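Side-chain contacts in enoyl-CoA hydratase (Thermus thermophilus, PDB 1WZ8), which probably catalyses the reversible addition of water to the double bond of enoyl-CoA thioesters, as a hexameric member of the crotonase family: residues P10-A15 with A43-D48; L22-R27 with R47-V52; A57-G62 with E197-V202; D95-P100 with A123-I128. All coordinates share one frame; numbering follows the deposited sequence.

Contact 1: residues P10-A15 with A43-D48; sequences PGLAFA and ARVWRD
In this crotonase fold, strand 12-18 is an outermost strand of the main sheet within this chain, and helix 36-49 packs against it. Leu12 and Phe14, two residues apart on the strand, both turn their side chains to the helix. Val45 receives both. The contact is small, burying 89 Å² in all, and purely apolar. Leu12 meets the valine with a single methyl: CD1 of Leu12 lies 4.0 Å from CB of Val45, and the two side chains cross at a slant. Leu12 also touches Leu42 and Leu38, about one and two turns earlier on the same helix. The side chains of Phe14 and Val45 approach each other from opposite directions. The N-H of Phe14 is bonded to the carboxylate of Glu6, which ties this part of the strand to helix 3-8. Leu5 of that helix also touches the Phe14 side chain. In Val45, CG2 stands anti to the backbone N and CG1 lies between N and the carbonyl carbon (chi1 65°). CG1 of Val45 rests over one face of the neighbouring Trp46 ring, 3.9 Å above its plane. CG2 of Val45 meets the edge of the Phe14 ring, close to the ring plane, and its distance to CZ of Phe14 is 4.1 Å.

Contact 2: residues L22-R27 with R47-V52; sequences LEITFR and RDLEAV
Two apolar contacts join Leu49 to Leu22 and Ile24, and each uses a different methyl of Leu49. CD1 of Leu49 meets CD1 of Ile24 at 3.6 Å, with the two side chains reaching toward each other tip to tip. CD2 of Leu49 lies 3.8 Å from CD2 of Leu22, and these side chains cross obliquely. Ile24 holds CG1 anti to its carbonyl carbon (chi1 -58°) and extends to CD1 (chi2 -177°), so the longer branch carries the contact. All three residues are buried, and together the segments bury 130 Å². Further apolar neighbours close in around them: Leu5 and Phe103 touch Leu49, while Leu12 and Phe14 touch Ile24. Polar interactions lie around this core. Asp48 turns its carboxylate to Arg8 in a salt bridge and to the hydroxyl of Tyr9. The helix winds down here, with a weak backbone bond of 3.5 Å from Glu50 N to Arg47 O. At this end Glu50 and Ala51 pack on Arg47 of a second subunit. The arrangement is that of a beta-alpha-beta unit, in which strand 21-26 and strand 57-62 run parallel and helix 36-49 makes the crossover between them.

Contact 3: residues A57-G62 with E197-V202; sequences AVLLRG and EKALEV
Leu59 sets its CG anti to the backbone N (chi1 175°), and a chi2 of 57° spreads its two methyls over helix 195-207. Leu200 has nearly the same torsions, yet the two side chains cross at about a right angle. The methyls of Leu59 divide the helix surface between them. CD1 of Leu59 lies 3.9 Å from CB of Ala199, which points at the strand. CD2 of Leu59 lies 3.8 Å from CD1 of Leu200 and also reaches the CA of Leu200. The CA atoms of Leu59 and Leu200 are 7.1 Å apart; the small side chain of Ala199 is consistent with this close approach. An alanine here, in place of Leu59, lacks both branches and would probably leave Ala199 and Leu200 facing a gap between helix and sheet. Other strands share this face of the helix. Ala199 also touches Ala110 and Val130, and Val202 touches Val108 and Ile128. Val202 packs as well on Leu171 of a third subunit. One turn apart along the helix, NZ of Lys198 forms a salt bridge of 3.1 Å with OE2 of Glu201, meeting it from above the carboxylate plane (47° out of it). A helix lying across several strands of a mostly parallel sheet, and gripping them with alanine and branched aliphatic side chains, is the alpha/beta packing of the crotonase fold.

Contact 4: residues D95-P100 with A123-I128; sequences DLVLGP and ALAADI
Ala125 lays its CB on the last turns of helix 83-102, between Val97 and Pro100. CB of Ala125 is 3.7 Å from the carbonyl O of Val97, so it touches backbone as well as side chains. CG1 of Val97 is farther from CB of Ala125, at 4.3 Å. The pyrrolidine ring of Pro100 meets the same methyl. CB of Pro100 is 4.0 Å from CB of Ala125 and 3.9 Å from O of Ala125, and CG of Pro100 also approaches the methyl. The CA atoms of Val97 and Ala125 are 5.3 Å apart, a spacing that probably depends on the small side chain of Ala125. The helix is kinked at Pro100, whose ring nitrogen has no hydrogen to give to the turn before. Just ahead of it, Gly99 N is bonded to Asp95 O at 2.7 Å. Ala126 is the first residue to leave helical geometry after helix 118-125. Beyond it, the carboxylate of Asp127 is well held. Its OD2 takes the backbone N-H of Val107 and a salt bridge from Lys218, which also donates to the carbonyl O of Pro100. OD1 pairs with Lys166 of a third subunit. The contact is thus a close helix-helix packing in the interior of the crotonase fold, where helix 118-125 ends and the chain enters strand 128-132 of the main sheet.

How the contacts relate
The contacts follow chain order, except that contact 4 falls within the interval spanned by contact 3. Contacts 1 and 2 have centres 4 Å apart and share helix 36-49, whose successive turns face two neighbouring antiparallel strands. Contact 3 lies about 13 Å from contact 2, centre to centre; its strand 57-62 pairs with strand 21-26. Contact 4, nearest the chain's centre, is also centred about 13 Å from the centres of contacts 1 and 2 and brings in helices 83-102 and 118-125. Trp46 links the regions, touching Val58 and Leu60 of contact 3 and Pro100 of contact 4. Because Val58 and Leu60 alternate with Leu59, helices 36-49 and 195-207 pack on the two faces of one sheet.

Contact 1: residues P10-A15 with A43-D48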
loop_
_atom_site.group_PDB
_atom_site.type_symbol
_atom_site.label_atom_id
_atom_site.label_comp_id
_atom_site.label_asym_id
_atom_site.label_seq_id
_atom_site.Cartn_x
_atom_site.Cartn_y
_atom_site.Cartn_z
ATOM N N PRO A 10 11.723 37.023 -5.417
ATOM C CA PRO A 10 12.064 37.999 -4.383
ATOM C C PRO A 10 11.980 37.302 -3.030
ATOM O O PRO A 10 11.025 36.576 -2.760
ATOM C CB PRO A 10 10.996 39.078 -4.566
ATOM C CG PRO A 10 9.818 38.306 -5.065
ATOM C CD PRO A 10 10.451 37.369 -6.073
ATOM N N GLY A 11 12.983 37.515 -2.189
ATOM C CA GLY A 11 12.992 36.873 -0.890
ATOM C C GLY A 11 14.013 35.750 -0.879
ATOM O O GLY A 11 14.444 35.301 0.181
ATOM N N LEU A 12 14.393 35.291 -2.067
ATOM C CA LEU A 12 15.380 34.226 -2.191
ATOM C C LEU A 12 16.674 34.767 -2.785
ATOM O O LEU A 12 16.654 35.597 -3.693
ATOM C CB LEU A 12 14.853 33.098 -3.084
ATOM C CG LEU A 12 13.633 32.316 -2.593
ATOM C CD1 LEU A 12 13.281 31.241 -3.613
ATOM C CD2 LEU A 12 13.929 31.691 -1.240
ATOM N N ALA A 13 17.796 34.296 -2.256
ATOM C CA ALA A 13 19.111 34.697 -2.736
ATOM C C ALA A 13 19.811 33.417 -3.165
ATOM O O ALA A 13 19.672 32.386 -2.511
ATOM C CB ALA A 13 19.896 35.384 -1.624
ATOM N N PHE A 14 20.558 33.481 -4.261
ATOM C CA PHE A 14 21.250 32.303 -4.767
ATOM C C PHE A 14 22.753 32.523 -4.882
ATOM O O PHE A 14 23.208 33.586 -5.312
ATOM C CB PHE A 14 20.687 31.910 -6.134
ATOM C CG PHE A 14 19.200 31.695 -6.141
ATOM C CD1 PHE A 14 18.324 32.777 -6.162
ATOM C CD2 PHE A 14 18.671 30.406 -6.135
ATOM C CE1 PHE A 14 16.941 32.578 -6.179
ATOM C CE2 PHE A 14 17.288 30.197 -6.152
ATOM C CZ PHE A 14 16.423 31.284 -6.174
ATOM N N ALA A 15 23.521 31.510 -4.496
ATOM C CA ALA A 15 24.973 31.596 -4.555
ATOM C C ALA A 15 25.601 30.212 -4.655
ATOM O O ALA A 15 24.942 29.206 -4.400
ATOM C CB ALA A 15 25.499 32.320 -3.320
ATOM N N ALA A 43 7.995 27.157 -2.254
ATOM C CA ALA A 43 7.272 25.984 -2.727
ATOM C C ALA A 43 7.415 25.748 -4.226
ATOM O O ALA A 43 7.434 24.606 -4.679
ATOM C CB ALA A 43 5.801 26.112 -2.365
ATOM N N ARG A 44 7.526 26.830 -4.989
ATOM C CA ARG A 44 7.616 26.723 -6.438
ATOM C C ARG A 44 9.010 26.764 -7.052
ATOM O O ARG A 44 9.189 26.322 -8.183
ATOM C CB ARG A 44 6.763 27.817 -7.086
ATOM C CG ARG A 44 5.352 27.887 -6.541
ATOM C CD ARG A 44 4.551 29.022 -7.155
ATOM N NE ARG A 44 3.953 28.648 -8.435
ATOM C CZ ARG A 44 2.728 29.003 -8.812
ATOM N NH1 ARG A 44 1.974 29.743 -8.010
ATOM N NH2 ARG A 44 2.245 28.602 -9.979
ATOM N N VAL A 45 9.994 27.285 -6.326
ATOM C CA VAL A 45 11.351 27.389 -6.856
ATOM C C VAL A 45 11.927 26.054 -7.342
ATOM O O VAL A 45 12.709 26.016 -8.292
ATOM C CB VAL A 45 12.308 28.012 -5.801
ATOM C CG1 VAL A 45 12.436 27.087 -4.598
ATOM C CG2 VAL A 45 13.672 28.299 -6.424
ATOM N N TRP A 46 11.521 24.959 -6.709
ATOM C CA TRP A 46 12.030 23.642 -7.078
ATOM C C TRP A 46 11.790 23.265 -8.536
ATOM O O TRP A 46 12.621 22.599 -9.147
ATOM C CB TRP A 46 11.453 22.583 -6.133
ATOM C CG TRP A 46 11.766 22.904 -4.702
ATOM C CD1 TRP A 46 10.954 23.547 -3.810
ATOM C CD2 TRP A 46 13.026 22.733 -4.043
ATOM N NE1 TRP A 46 11.632 23.797 -2.642
ATOM C CE2 TRP A 46 12.908 23.308 -2.757
ATOM C CE3 TRP A 46 14.248 22.156 -4.416
ATOM C CZ2 TRP A 46 13.966 23.324 -1.843
ATOM C CZ3 TRP A 46 15.302 22.173 -3.506
ATOM C CH2 TRP A 46 15.153 22.754 -2.236
ATOM N N ARG A 47 10.667 23.693 -9.102
ATOM C CA ARG A 47 10.373 23.387 -10.501
ATOM C C ARG A 47 11.395 24.028 -11.432
ATOM O O ARG A 47 11.887 23.392 -12.361
ATOM C CB ARG A 47 8.973 23.876 -10.872
ATOM C CG ARG A 47 7.861 22.965 -10.395
ATOM C CD ARG A 47 6.520 23.659 -10.490
ATOM N NE ARG A 47 5.908 23.789 -9.173
ATOM C CZ ARG A 47 5.266 24.872 -8.754
ATOM N NH1 ARG A 47 5.153 25.924 -9.552
ATOM N NH2 ARG A 47 4.741 24.905 -7.535
ATOM N N ASP A 48 11.717 25.291 -11.176
ATOM C CA ASP A 48 12.682 25.998 -12.004
ATOM C C ASP A 48 14.121 25.556 -11.746
ATOM O O ASP A 48 14.976 25.674 -12.624
ATOM C CB ASP A 48 12.554 27.508 -11.792
ATOM C CG ASP A 48 11.201 28.041 -12.219
ATOM O OD1 ASP A 48 10.676 27.573 -13.251
ATOM O OD2 ASP A 48 10.665 28.936 -11.534
#

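Contact 2: residues L22-R27 with R47-V52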
loop_
_atom_site.group_PDB
_atom_site.type_symbol
_atom_site.label_atom_id
_atom_site.label_comp_id
_atom_site.label_asym_id
_atom_site.label_seq_id
_atom_site.Cartn_x
_atom_site.Cartn_y
_atom_site.Cartn_z
ATOM N N LEU A 22 24.465 24.698 -4.859
ATOM C CA LEU A 22 23.626 25.871 -5.032
ATOM C C LEU A 22 23.019 26.195 -3.681
ATOM O O LEU A 22 22.218 25.428 -3.144
ATOM C CB LEU A 22 22.518 25.613 -6.052
ATOM C CG LEU A 22 21.558 26.795 -6.232
ATOM C CD1 LEU A 22 22.337 28.031 -6.662
ATOM C CD2 LEU A 22 20.497 26.450 -7.256
ATOM N N GLU A 23 23.412 27.334 -3.128
ATOM C CA GLU A 23 22.908 27.742 -1.831
ATOM C C GLU A 23 21.741 28.701 -1.988
ATOM O O GLU A 23 21.855 29.721 -2.663
ATOM C CB GLU A 23 24.016 28.420 -1.031
ATOM C CG GLU A 23 23.579 28.881 0.339
ATOM C CD GLU A 23 24.617 29.744 1.007
ATOM O OE1 GLU A 23 24.877 30.857 0.505
ATOM O OE2 GLU A 23 25.174 29.309 2.032
ATOM N N ILE A 24 20.617 28.361 -1.370
ATOM C CA ILE A 24 19.433 29.205 -1.425
ATOM C C ILE A 24 19.191 29.776 -0.034
ATOM O O ILE A 24 18.902 29.034 0.906
ATOM C CB ILE A 24 18.180 28.410 -1.852
ATOM C CG1 ILE A 24 18.409 27.760 -3.220
ATOM C CG2 ILE A 24 16.973 29.343 -1.915
ATOM C CD1 ILE A 24 17.192 27.006 -3.746
ATOM N N THR A 25 19.334 31.093 0.092
ATOM C CA THR A 25 19.121 31.783 1.357
ATOM C C THR A 25 17.782 32.503 1.269
ATOM O O THR A 25 17.550 33.271 0.337
ATOM C CB THR A 25 20.231 32.837 1.628
ATOM O OG1 THR A 25 21.506 32.186 1.719
ATOM C CG2 THR A 25 19.959 33.573 2.930
ATOM N N PHE A 26 16.896 32.258 2.225
ATOM C CA PHE A 26 15.598 32.912 2.192
ATOM C C PHE A 26 15.463 33.919 3.319
ATOM O O PHE A 26 15.997 33.732 4.416
ATOM C CB PHE A 26 14.469 31.876 2.232
ATOM C CG PHE A 26 14.525 30.951 3.413
ATOM C CD1 PHE A 26 13.928 31.302 4.617
ATOM C CD2 PHE A 26 15.151 29.713 3.310
ATOM C CE1 PHE A 26 13.950 30.429 5.705
ATOM C CE2 PHE A 26 15.181 28.834 4.388
ATOM C CZ PHE A 26 14.578 29.190 5.586
ATOM N N ARG A 27 14.748 34.998 3.027
ATOM C CA ARG A 27 14.555 36.078 3.981
ATOM C C ARG A 27 13.073 36.368 4.173
ATOM O O ARG A 27 12.375 36.696 3.217
ATOM C CB ARG A 27 15.271 37.325 3.454
ATOM C CG ARG A 27 15.380 38.492 4.415
ATOM C CD ARG A 27 16.109 39.639 3.722
ATOM N NE ARG A 27 16.535 40.684 4.650
ATOM C CZ ARG A 27 15.707 41.427 5.374
ATOM N NH1 ARG A 27 14.397 41.245 5.283
ATOM N NH2 ARG A 27 16.189 42.356 6.188
ATOM N N ARG A 47 10.667 23.693 -9.102
ATOM C CA ARG A 47 10.373 23.387 -10.501
ATOM C C ARG A 47 11.395 24.028 -11.432
ATOM O O ARG A 47 11.887 23.392 -12.361
ATOM C CB ARG A 47 8.973 23.876 -10.872
ATOM C CG ARG A 47 7.861 22.965 -10.395
ATOM C CD ARG A 47 6.520 23.659 -10.490
ATOM N NE ARG A 47 5.908 23.789 -9.173
ATOM C CZ ARG A 47 5.266 24.872 -8.754
ATOM N NH1 ARG A 47 5.153 25.924 -9.552
ATOM N NH2 ARG A 47 4.741 24.905 -7.535
ATOM N N ASP A 48 11.717 25.291 -11.176
ATOM C CA ASP A 48 12.682 25.998 -12.004
ATOM C C ASP A 48 14.121 25.556 -11.746
ATOM O O ASP A 48 14.976 25.674 -12.624
ATOM C CB ASP A 48 12.554 27.508 -11.792
ATOM C CG ASP A 48 11.201 28.041 -12.219
ATOM O OD1 ASP A 48 10.676 27.573 -13.251
ATOM O OD2 ASP A 48 10.665 28.936 -11.534
ATOM N N LEU A 49 14.391 25.041 -10.550
ATOM C CA LEU A 49 15.743 24.601 -10.227
ATOM C C LEU A 49 16.177 23.434 -11.101
ATOM O O LEU A 49 17.366 23.247 -11.354
ATOM C CB LEU A 49 15.844 24.204 -8.751
ATOM C CG LEU A 49 15.751 25.349 -7.743
ATOM C CD1 LEU A 49 15.941 24.808 -6.335
ATOM C CD2 LEU A 49 16.815 26.397 -8.064
ATOM N N GLU A 50 15.210 22.650 -11.559
ATOM C CA GLU A 50 15.505 21.502 -12.407
ATOM C C GLU A 50 16.167 21.954 -13.702
ATOM O O GLU A 50 16.875 21.184 -14.347
ATOM C CB GLU A 50 14.219 20.737 -12.726
ATOM C CG GLU A 50 13.585 20.067 -11.520
ATOM C CD GLU A 50 12.277 19.372 -11.850
ATOM O OE1 GLU A 50 11.295 20.067 -12.194
ATOM O OE2 GLU A 50 12.229 18.126 -11.769
ATOM N N ALA A 51 15.938 23.211 -14.072
ATOM C CA ALA A 51 16.508 23.754 -15.299
ATOM C C ALA A 51 17.955 24.207 -15.132
ATOM O O ALA A 51 18.723 24.194 -16.090
ATOM C CB ALA A 51 15.655 24.916 -15.798
ATOM N N VAL A 52 18.326 24.606 -13.920
ATOM C CA VAL A 52 19.683 25.070 -13.663
ATOM C C VAL A 52 20.716 23.962 -13.821
ATOM O O VAL A 52 20.665 22.942 -13.131
ATOM C CB VAL A 52 19.818 25.667 -12.247
ATOM C CG1 VAL A 52 21.244 26.138 -12.018
ATOM C CG2 VAL A 52 18.846 26.821 -12.073
#

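Contact 3: residues A57-G62 with E197-V202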
loop_
_atom_site.group_PDB
_atom_site.type_symbol
_atom_site.label_atom_id
_atom_site.label_comp_id
_atom_site.label_asym_id
_atom_site.label_seq_id
_atom_site.Cartn_x
_atom_site.Cartn_y
_atom_site.Cartn_z
ATOM N N ALA A 57 24.069 19.676 -5.560
ATOM C CA ALA A 57 23.483 19.651 -4.223
ATOM C C ALA A 57 22.923 21.029 -3.899
ATOM O O ALA A 57 23.477 22.045 -4.322
ATOM C CB ALA A 57 24.530 19.256 -3.182
ATOM N N VAL A 58 21.816 21.057 -3.166
ATOM C CA VAL A 58 21.191 22.311 -2.768
ATOM C C VAL A 58 21.334 22.493 -1.260
ATOM O O VAL A 58 21.138 21.554 -0.484
ATOM C CB VAL A 58 19.696 22.333 -3.148
ATOM C CG1 VAL A 58 19.004 23.541 -2.523
ATOM C CG2 VAL A 58 19.557 22.379 -4.668
ATOM N N LEU A 59 21.696 23.704 -0.854
ATOM C CA LEU A 59 21.865 24.022 0.556
ATOM C C LEU A 59 20.865 25.109 0.919
ATOM O O LEU A 59 20.854 26.175 0.309
ATOM C CB LEU A 59 23.293 24.514 0.824
ATOM C CG LEU A 59 23.608 24.994 2.246
ATOM C CD1 LEU A 59 23.307 23.883 3.248
ATOM C CD2 LEU A 59 25.075 25.418 2.331
ATOM N N LEU A 60 20.023 24.833 1.909
ATOM C CA LEU A 60 19.016 25.794 2.340
ATOM C C LEU A 60 19.425 26.460 3.641
ATOM O O LEU A 60 19.876 25.793 4.573
ATOM C CB LEU A 60 17.670 25.094 2.535
ATOM C CG LEU A 60 17.053 24.453 1.292
ATOM C CD1 LEU A 60 15.798 23.674 1.689
ATOM C CD2 LEU A 60 16.723 25.535 0.265
ATOM N N ARG A 61 19.265 27.777 3.702
ATOM C CA ARG A 61 19.613 28.521 4.903
ATOM C C ARG A 61 18.735 29.757 4.995
ATOM O O ARG A 61 18.389 30.360 3.977
ATOM C CB ARG A 61 21.084 28.951 4.869
ATOM C CG ARG A 61 21.561 29.596 6.163
ATOM C CD ARG A 61 22.960 30.202 6.035
ATOM N NE ARG A 61 23.527 30.520 7.347
ATOM C CZ ARG A 61 24.735 31.047 7.537
ATOM N NH1 ARG A 61 25.513 31.323 6.499
ATOM N NH2 ARG A 61 25.167 31.290 8.766
ATOM N N GLY A 62 18.361 30.120 6.217
ATOM C CA GLY A 62 17.545 31.302 6.413
ATOM C C GLY A 62 18.485 32.460 6.667
ATOM O O GLY A 62 19.575 32.263 7.202
ATOM N N GLU A 197 28.480 25.800 8.948
ATOM C CA GLU A 197 29.752 25.200 8.552
ATOM C C GLU A 197 29.637 23.708 8.246
ATOM O O GLU A 197 30.146 23.238 7.224
ATOM C CB GLU A 197 30.799 25.421 9.650
ATOM C CG GLU A 197 32.083 24.635 9.464
ATOM C CD GLU A 197 33.112 24.948 10.535
ATOM O OE1 GLU A 197 33.581 26.105 10.578
ATOM O OE2 GLU A 197 33.445 24.044 11.333
ATOM N N LYS A 198 28.981 22.962 9.134
ATOM C CA LYS A 198 28.818 21.521 8.946
ATOM C C LYS A 198 27.857 21.233 7.796
ATOM O O LYS A 198 28.074 20.310 7.015
ATOM C CB LYS A 198 28.288 20.873 10.229
ATOM C CG LYS A 198 28.101 19.358 10.150
ATOM C CD LYS A 198 29.436 18.632 9.961
ATOM C CE LYS A 198 29.258 17.119 9.948
ATOM N NZ LYS A 198 30.558 16.395 9.810
ATOM N N ALA A 199 26.791 22.018 7.696
ATOM C CA ALA A 199 25.828 21.811 6.621
ATOM C C ALA A 199 26.509 22.000 5.267
ATOM O O ALA A 199 26.279 21.236 4.329
ATOM C CB ALA A 199 24.659 22.779 6.766
ATOM N N LEU A 200 27.352 23.021 5.165
ATOM C CA LEU A 200 28.065 23.287 3.919
ATOM C C LEU A 200 29.016 22.131 3.609
ATOM O O LEU A 200 29.146 21.708 2.459
ATOM C CB LEU A 200 28.845 24.605 4.029
ATOM C CG LEU A 200 29.657 24.996 2.791
ATOM C CD1 LEU A 200 28.737 25.071 1.577
ATOM C CD2 LEU A 200 30.358 26.325 3.033
ATOM N N GLU A 201 29.676 21.614 4.641
ATOM C CA GLU A 201 30.601 20.496 4.477
ATOM C C GLU A 201 29.851 19.282 3.915
ATOM O O GLU A 201 30.344 18.569 3.026
ATOM C CB GLU A 201 31.222 20.140 5.829
ATOM C CG GLU A 201 32.198 18.972 5.781
ATOM C CD GLU A 201 32.581 18.483 7.166
ATOM O OE1 GLU A 201 33.067 19.301 7.979
ATOM O OE2 GLU A 201 32.394 17.279 7.442
ATOM N N VAL A 202 28.658 19.045 4.450
ATOM C CA VAL A 202 27.829 17.933 4.001
ATOM C C VAL A 202 27.439 18.152 2.543
ATOM O O VAL A 202 27.553 17.248 1.711
ATOM C CB VAL A 202 26.549 17.815 4.868
ATOM C CG1 VAL A 202 25.625 16.747 4.296
ATOM C CG2 VAL A 202 26.927 17.460 6.303
#

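Contact 4: residues D95-P100 with A123-I128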
loop_
_atom_site.group_PDB
_atom_site.type_symbol
_atom_site.label_atom_id
_atom_site.label_comp_id
_atom_site.label_asym_id
_atom_site.label_seq_id
_atom_site.Cartn_x
_atom_site.Cartn_y
_atom_site.Cartn_z
ATOM N N ASP A 95 3.507 21.416 -2.120
ATOM C CA ASP A 95 4.752 21.516 -2.878
ATOM C C ASP A 95 5.970 21.886 -2.038
ATOM O O ASP A 95 7.100 21.586 -2.415
ATOM C CB ASP A 95 4.603 22.518 -4.031
ATOM C CG ASP A 95 3.729 21.987 -5.157
ATOM O OD1 ASP A 95 3.800 20.778 -5.441
ATOM O OD2 ASP A 95 2.982 22.774 -5.764
ATOM N N LEU A 96 5.746 22.536 -0.902
ATOM C CA LEU A 96 6.850 22.922 -0.035
ATOM C C LEU A 96 7.557 21.661 0.451
ATOM O O LEU A 96 8.751 21.682 0.731
ATOM C CB LEU A 96 6.339 23.723 1.166
ATOM C CG LEU A 96 7.410 24.315 2.091
ATOM C CD1 LEU A 96 8.268 25.318 1.326
ATOM C CD2 LEU A 96 6.740 25.000 3.270
ATOM N N VAL A 97 6.808 20.566 0.541
ATOM C CA VAL A 97 7.355 19.289 0.986
ATOM C C VAL A 97 7.757 18.397 -0.194
ATOM O O VAL A 97 8.854 17.832 -0.217
ATOM C CB VAL A 97 6.333 18.540 1.882
ATOM C CG1 VAL A 97 6.843 17.144 2.223
ATOM C CG2 VAL A 97 6.094 19.334 3.157
ATOM N N LEU A 98 6.879 18.280 -1.183
ATOM C CA LEU A 98 7.165 17.443 -2.344
ATOM C C LEU A 98 8.235 18.039 -3.244
ATOM O O LEU A 98 8.964 17.311 -3.917
ATOM C CB LEU A 98 5.886 17.205 -3.149
ATOM C CG LEU A 98 4.760 16.500 -2.391
ATOM C CD1 LEU A 98 3.594 16.242 -3.340
ATOM C CD2 LEU A 98 5.275 15.188 -1.808
ATOM N N GLY A 99 8.330 19.368 -3.254
ATOM C CA GLY A 99 9.325 20.023 -4.079
ATOM C C GLY A 99 10.704 19.460 -3.804
ATOM O O GLY A 99 11.370 18.960 -4.710
ATOM N N PRO A 100 11.167 19.534 -2.551
ATOM C CA PRO A 100 12.485 19.011 -2.193
ATOM C C PRO A 100 12.564 17.495 -2.419
ATOM O O PRO A 100 13.569 16.984 -2.920
ATOM C CB PRO A 100 12.609 19.379 -0.719
ATOM C CG PRO A 100 11.782 20.624 -0.609
ATOM C CD PRO A 100 10.572 20.278 -1.425
ATOM N N ALA A 123 12.620 22.039 6.525
ATOM C CA ALA A 123 13.810 21.440 7.125
ATOM C C ALA A 123 13.794 19.920 7.039
ATOM O O ALA A 123 14.813 19.292 6.720
ATOM C CB ALA A 123 13.927 21.859 8.582
ATOM N N LEU A 124 12.647 19.325 7.342
ATOM C CA LEU A 124 12.530 17.872 7.307
ATOM C C LEU A 124 12.317 17.289 5.911
ATOM O O LEU A 124 12.527 16.096 5.702
ATOM C CB LEU A 124 11.414 17.409 8.248
ATOM C CG LEU A 124 11.615 17.770 9.725
ATOM C CD1 LEU A 124 10.544 17.081 10.570
ATOM C CD2 LEU A 124 13.015 17.351 10.180
ATOM N N ALA A 125 11.903 18.116 4.953
ATOM C CA ALA A 125 11.712 17.627 3.591
ATOM C C ALA A 125 13.083 17.463 2.942
ATOM O O ALA A 125 13.261 16.676 2.003
ATOM C CB ALA A 125 10.862 18.608 2.784
ATOM N N ALA A 126 14.055 18.217 3.445
ATOM C CA ALA A 126 15.410 18.135 2.920
ATOM C C ALA A 126 15.908 16.723 3.188
ATOM O O ALA A 126 15.415 16.044 4.087
ATOM C CB ALA A 126 16.310 19.154 3.610
ATOM N N ASP A 127 16.886 16.284 2.410
ATOM C CA ASP A 127 17.426 14.942 2.575
ATOM C C ASP A 127 18.259 14.836 3.838
ATOM O O ASP A 127 18.220 13.828 4.539
ATOM C CB ASP A 127 18.258 14.586 1.352
ATOM C CG ASP A 127 17.431 14.604 0.087
ATOM O OD1 ASP A 127 16.612 13.679 -0.091
ATOM O OD2 ASP A 127 17.587 15.548 -0.713
ATOM N N ILE A 128 19.012 15.888 4.132
ATOM C CA ILE A 128 19.843 15.896 5.323
ATOM C C ILE A 128 19.692 17.241 6.013
ATOM O O ILE A 128 19.836 18.289 5.385
ATOM C CB ILE A 128 21.330 15.674 4.971
ATOM C CG1 ILE A 128 21.515 14.284 4.352
ATOM C CG2 ILE A 128 22.187 15.814 6.227
ATOM C CD1 ILE A 128 22.937 13.968 3.940
#